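Local coordinates for protein dihydrodipicolinate synthase (Aquifex aeolicus, PDB 2EHH) that probably condenses pyruvate with aspartate semialdehyde through a Schiff-base intermediate, giving 4-hydroxy-tetrahydrodipicolinate on the pathway to lysine, at residues Val72-Gly77 with Ala89-Val94; Pro165-Ile170 with Thr191-Ala196. All coordinates share one frame; numbering follows the deposited sequence.

Both contacts lie in the (beta/alpha)8 TIM-barrel fold, the first joining a barrel strand to its helix, the second two helices outside the strands. Following the chain from the N terminus, interaction 1 comes first: strand 71-75 runs into a loop and then helix 81-93, whose last turns fold back on the strand they left, closing a loop with 11 residues between the segments. Interaction 2 opens only after that loop has closed, so the two follow in series and neither nest nor cross. It joins helix 167-177 to helix 191-196, closing a loop with 20 residues between its segments, strand 182-185 among them. The centres of the two contacts lie about 28 Å apart, on opposite sides of the chain's centre.

Interaction 1 of 2, residues Val72-Gly77 with Ala89-Val94; sequences VIAGTG and AHAKEV
The methyl group of Ala91 meets Ala74 on strand 71-75 and Thr76 just beyond its end, and every touch between the segments is apolar. Ala91 CB lies 4.0 Å from Ala74 CB, methyl against methyl, and 3.8 Å from Thr76 CG2. With such small groups facing each other, helix and strand come close: the CA atoms of Ala74 and Ala91 are 6.5 Å apart.

The polar branch of Thr76 serves a different partner. Its chi1 of 64° sets OG1 between the backbone N and the carbonyl carbon, leaving CG2 to face the helix, while OG1 hydrogen-bonds to the hydroxyl of Thr88 about one turn earlier on the same helix. This buried threonine thus ties the start of the loop after the strand to the helix by a methyl contact and a hydroxyl pair.

The contact lies inside the beta-alpha-beta unit of strand 71-75, helix 81-93 and strand 98-102. Strand 71-75 pairs by backbone hydrogen bonds with the parallel strands 37-40 and 98-102; Thr76 also packs on Ala99 and Val101 of the latter, and helix 52-66 adds Ile59 against Ala74.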
loop_
_atom_site.group_PDB
_atom_site.type_symbol
_atom_site.label_atom_id
_atom_site.label_comp_id
_atom_site.label_asym_id
_atom_site.label_seq_id
_atom_site.Cartn_x
_atom_site.Cartn_y
_atom_site.Cartn_z
ATOM N N VAL A 72 -24.994 -22.318 -14.826
ATOM C CA VAL A 72 -25.238 -21.809 -13.492
ATOM C C VAL A 72 -24.033 -22.154 -12.641
ATOM O O VAL A 72 -23.685 -23.326 -12.486
ATOM C CB VAL A 72 -26.498 -22.431 -12.846
ATOM C CG1 VAL A 72 -26.647 -21.925 -11.413
ATOM C CG2 VAL A 72 -27.737 -22.070 -13.660
ATOM N N ILE A 73 -23.382 -21.117 -12.122
ATOM C CA ILE A 73 -22.219 -21.273 -11.260
ATOM C C ILE A 73 -22.656 -20.848 -9.861
ATOM O O ILE A 73 -23.280 -19.801 -9.682
ATOM C CB ILE A 73 -21.050 -20.368 -11.721
ATOM C CG1 ILE A 73 -20.691 -20.679 -13.181
ATOM C CG2 ILE A 73 -19.835 -20.594 -10.834
ATOM C CD1 ILE A 73 -19.661 -19.731 -13.788
ATOM N N ALA A 74 -22.326 -21.654 -8.865
ATOM C CA ALA A 74 -22.720 -21.339 -7.502
ATOM C C ALA A 74 -21.563 -20.887 -6.621
ATOM O O ALA A 74 -20.492 -21.496 -6.622
ATOM C CB ALA A 74 -23.400 -22.545 -6.872
ATOM N N GLY A 75 -21.789 -19.808 -5.877
ATOM C CA GLY A 75 -20.781 -19.321 -4.957
ATOM C C GLY A 75 -20.934 -20.237 -3.760
ATOM O O GLY A 75 -21.977 -20.223 -3.104
ATOM N N THR A 76 -19.912 -21.034 -3.470
ATOM C CA THR A 76 -19.995 -21.989 -2.375
ATOM C C THR A 76 -18.892 -21.896 -1.327
ATOM O O THR A 76 -18.828 -22.729 -0.427
ATOM C CB THR A 76 -19.979 -23.427 -2.923
ATOM O OG1 THR A 76 -18.725 -23.671 -3.572
ATOM C CG2 THR A 76 -21.100 -23.627 -3.924
ATOM N N GLY A 77 -18.026 -20.898 -1.428
ATOM C CA GLY A 77 -16.950 -20.804 -0.461
ATOM C C GLY A 77 -17.133 -19.797 0.653
ATOM O O GLY A 77 -18.048 -18.982 0.636
ATOM N N ALA A 89 -20.709 -29.468 -2.101
ATOM C CA ALA A 89 -21.323 -30.779 -2.310
ATOM C C ALA A 89 -22.776 -30.566 -2.726
ATOM O O ALA A 89 -23.277 -31.225 -3.641
ATOM C CB ALA A 89 -21.259 -31.603 -1.026
ATOM N N HIS A 90 -23.445 -29.638 -2.046
ATOM C CA HIS A 90 -24.838 -29.317 -2.341
ATOM C C HIS A 90 -24.997 -28.846 -3.785
ATOM O O HIS A 90 -25.883 -29.312 -4.506
ATOM C CB HIS A 90 -25.343 -28.220 -1.398
ATOM C CG HIS A 90 -26.699 -27.696 -1.759
ATOM N ND1 HIS A 90 -27.859 -28.409 -1.535
ATOM C CD2 HIS A 90 -27.076 -26.545 -2.366
ATOM C CE1 HIS A 90 -28.891 -27.718 -1.989
ATOM N NE2 HIS A 90 -28.443 -26.584 -2.499
ATOM N N ALA A 91 -24.144 -27.914 -4.199
ATOM C CA ALA A 91 -24.189 -27.379 -5.556
ATOM C C ALA A 91 -24.086 -28.516 -6.567
ATOM O O ALA A 91 -24.790 -28.537 -7.577
ATOM C CB ALA A 91 -23.047 -26.381 -5.764
ATOM N N LYS A 92 -23.193 -29.454 -6.285
ATOM C CA LYS A 92 -22.984 -30.624 -7.130
ATOM C C LYS A 92 -24.300 -31.401 -7.171
ATOM O O LYS A 92 -24.820 -31.729 -8.240
ATOM C CB LYS A 92 -21.871 -31.478 -6.515
ATOM C CG LYS A 92 -21.803 -32.927 -6.963
ATOM C CD LYS A 92 -21.261 -33.072 -8.361
ATOM C CE LYS A 92 -20.974 -34.536 -8.674
ATOM N NZ LYS A 92 -20.516 -34.703 -10.083
ATOM N N GLU A 93 -24.837 -31.662 -5.985
ATOM C CA GLU A 93 -26.084 -32.399 -5.822
ATOM C C GLU A 93 -27.276 -31.854 -6.595
ATOM O O GLU A 93 -28.025 -32.623 -7.202
ATOM C CB GLU A 93 -26.453 -32.459 -4.341
ATOM C CG GLU A 93 -25.635 -33.439 -3.535
ATOM C CD GLU A 93 -25.940 -34.872 -3.914
ATOM O OE1 GLU A 93 -27.132 -35.250 -3.876
ATOM O OE2 GLU A 93 -24.995 -35.619 -4.249
ATOM N N VAL A 94 -27.464 -30.538 -6.574
ATOM C CA VAL A 94 -28.607 -29.947 -7.257
ATOM C C VAL A 94 -28.413 -29.593 -8.730
ATOM O O VAL A 94 -29.283 -28.966 -9.334
ATOM C CB VAL A 94 -29.131 -28.699 -6.499
ATOM C CG1 VAL A 94 -29.516 -29.085 -5.078
ATOM C CG2 VAL A 94 -28.083 -27.605 -6.494
#

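Interaction 2 of 2, residues Pro165-Ile170 with Thr191-Ala196; sequences PNMDRI and TLPMMA
The first turn of helix 167-177 and the short helix 191-196 come nearest at Met167 and Met194, whose CA atoms are 6.8 Å apart. No hydrogen bond joins the two segments; two methionines, a proline and an isoleucine make the contact, all four buried.

Met194 reaches across with its chain extended beyond CG (chi2 -160°, chi3 -166°), and this straight arm runs at about a right angle to both Met167 and Ile170. Its methyl CE meets Met167 CE at 3.7 Å, while SD sits 3.8 Å from Ile170 CD1 and 3.9 Å from Ile170 CG1. Met167, in contrast, is bent at chi2 and chi3, which folds its thioether back over the base of the other methionine: Met167 SD and CE each lie 3.9 Å from Met194 CG. The same sulfur touches the proline ring at Pro193 CB, 4.1 Å away. Cut back to an alanine, Met194 would probably leave Ile170 CD1 without its sulfur neighbour and Met167 CE without its methyl partner, opening a gap between the helices.

Asn166 N-caps helix 167-177, its OD1 accepting weak hydrogen bonds from Asp168 N and Arg169 N. A second subunit borders the contact: Met167 packs on Met167 of that subunit, and Asp168 OD2 hydrogen-bonds to its Ser189 OG.

In the barrel's outer layer, helices 211-223 and 226-242 pack against other faces of helix 191-196, and Met194 also touches Ala199. Toward the barrel, the side chain of Met194 is about 8 Å from that of Lys161, the predicted Schiff-base lysine on strand 157-162.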
loop_
_atom_site.group_PDB
_atom_site.type_symbol
_atom_site.label_atom_id
_atom_site.label_comp_id
_atom_site.label_asym_id
_atom_site.label_seq_id
_atom_site.Cartn_x
_atom_site.Cartn_y
_atom_site.Cartn_z
ATOM N N PRO A 165 -5.644 -5.725 -10.085
ATOM C CA PRO A 165 -5.222 -4.731 -11.076
ATOM C C PRO A 165 -3.834 -5.056 -11.638
ATOM O O PRO A 165 -3.302 -4.320 -12.464
ATOM C CB PRO A 165 -5.220 -3.437 -10.273
ATOM C CG PRO A 165 -4.702 -3.906 -8.948
ATOM C CD PRO A 165 -5.496 -5.192 -8.717
ATOM N N ASN A 166 -3.260 -6.168 -11.193
ATOM C CA ASN A 166 -1.926 -6.570 -11.626
ATOM C C ASN A 166 -1.928 -7.438 -12.889
ATOM O O ASN A 166 -2.079 -8.658 -12.810
ATOM C CB ASN A 166 -1.231 -7.315 -10.482
ATOM C CG ASN A 166 0.209 -7.669 -10.804
ATOM O OD1 ASN A 166 0.701 -7.375 -11.888
ATOM N ND2 ASN A 166 0.887 -8.307 -9.859
ATOM N N MET A 167 -1.746 -6.814 -14.053
ATOM C CA MET A 167 -1.734 -7.566 -15.310
ATOM C C MET A 167 -0.600 -8.582 -15.327
ATOM O O MET A 167 -0.700 -9.627 -15.968
ATOM C CB MET A 167 -1.590 -6.623 -16.511
ATOM C CG MET A 167 -2.752 -5.653 -16.679
ATOM S SD MET A 167 -4.351 -6.477 -16.902
ATOM C CE MET A 167 -4.973 -6.470 -15.198
ATOM N N ASP A 168 0.480 -8.270 -14.624
ATOM C CA ASP A 168 1.622 -9.171 -14.560
ATOM C C ASP A 168 1.232 -10.509 -13.946
ATOM O O ASP A 168 1.782 -11.551 -14.304
ATOM C CB ASP A 168 2.733 -8.550 -13.731
ATOM C CG ASP A 168 4.018 -8.441 -14.490
ATOM O OD1 ASP A 168 4.557 -9.497 -14.905
ATOM O OD2 ASP A 168 4.486 -7.297 -14.672
ATOM N N ARG A 169 0.300 -10.477 -13.001
ATOM C CA ARG A 169 -0.154 -11.709 -12.367
ATOM C C ARG A 169 -0.920 -12.522 -13.410
ATOM O O ARG A 169 -0.789 -13.741 -13.480
ATOM C CB ARG A 169 -1.053 -11.393 -11.170
ATOM C CG ARG A 169 -1.685 -12.620 -10.524
ATOM C CD ARG A 169 -2.600 -12.211 -9.379
ATOM N NE ARG A 169 -3.466 -13.307 -8.957
ATOM C CZ ARG A 169 -3.103 -14.282 -8.131
ATOM N NH1 ARG A 169 -1.877 -14.308 -7.617
ATOM N NH2 ARG A 169 -3.975 -15.239 -7.819
ATOM N N ILE A 170 -1.714 -11.841 -14.228
ATOM C CA ILE A 170 -2.470 -12.524 -15.269
ATOM C C ILE A 170 -1.478 -13.197 -16.234
ATOM O O ILE A 170 -1.653 -14.358 -16.617
ATOM C CB ILE A 170 -3.371 -11.534 -16.053
ATOM C CG1 ILE A 170 -4.320 -10.810 -15.086
ATOM C CG2 ILE A 170 -4.158 -12.273 -17.125
ATOM C CD1 ILE A 170 -5.167 -11.738 -14.210
ATOM N N THR A 191 -11.421 -6.153 -18.238
ATOM C CA THR A 191 -11.707 -7.257 -19.143
ATOM C C THR A 191 -10.918 -7.172 -20.450
ATOM O O THR A 191 -10.303 -8.151 -20.870
ATOM C CB THR A 191 -13.206 -7.321 -19.456
ATOM O OG1 THR A 191 -13.926 -7.541 -18.234
ATOM C CG2 THR A 191 -13.508 -8.462 -20.427
ATOM N N LEU A 192 -10.921 -6.003 -21.082
ATOM C CA LEU A 192 -10.210 -5.841 -22.350
ATOM C C LEU A 192 -8.718 -6.158 -22.227
ATOM O O LEU A 192 -8.209 -7.039 -22.922
ATOM C CB LEU A 192 -10.425 -4.426 -22.905
ATOM C CG LEU A 192 -9.908 -4.157 -24.325
ATOM C CD1 LEU A 192 -10.656 -2.968 -24.925
ATOM C CD2 LEU A 192 -8.403 -3.906 -24.296
ATOM N N PRO A 193 -7.992 -5.454 -21.339
ATOM C CA PRO A 193 -6.563 -5.772 -21.229
ATOM C C PRO A 193 -6.283 -7.215 -20.795
ATOM O O PRO A 193 -5.320 -7.829 -21.247
ATOM C CB PRO A 193 -6.040 -4.728 -20.231
ATOM C CG PRO A 193 -7.272 -4.366 -19.409
ATOM C CD PRO A 193 -8.360 -4.326 -20.463
ATOM N N MET A 194 -7.121 -7.770 -19.924
ATOM C CA MET A 194 -6.902 -9.143 -19.487
ATOM C C MET A 194 -7.130 -10.130 -20.633
ATOM O O MET A 194 -6.401 -11.114 -20.769
ATOM C CB MET A 194 -7.823 -9.502 -18.320
ATOM C CG MET A 194 -7.359 -8.957 -16.985
ATOM S SD MET A 194 -8.109 -9.863 -15.628
ATOM C CE MET A 194 -7.727 -8.723 -14.231
ATOM N N MET A 195 -8.142 -9.877 -21.456
ATOM C CA MET A 195 -8.400 -10.783 -22.570
ATOM C C MET A 195 -7.332 -10.636 -23.655
ATOM O O MET A 195 -7.016 -11.594 -24.361
ATOM C CB MET A 195 -9.809 -10.563 -23.120
ATOM C CG MET A 195 -10.877 -11.096 -22.165
ATOM S SD MET A 195 -12.563 -10.991 -22.777
ATOM C CE MET A 195 -12.594 -12.434 -23.877
ATOM N N ALA A 196 -6.756 -9.446 -23.770
ATOM C CA ALA A 196 -5.697 -9.237 -24.754
ATOM C C ALA A 196 -4.512 -10.125 -24.360
ATOM O O ALA A 196 -3.722 -10.539 -25.206
ATOM C CB ALA A 196 -5.283 -7.767 -24.781
#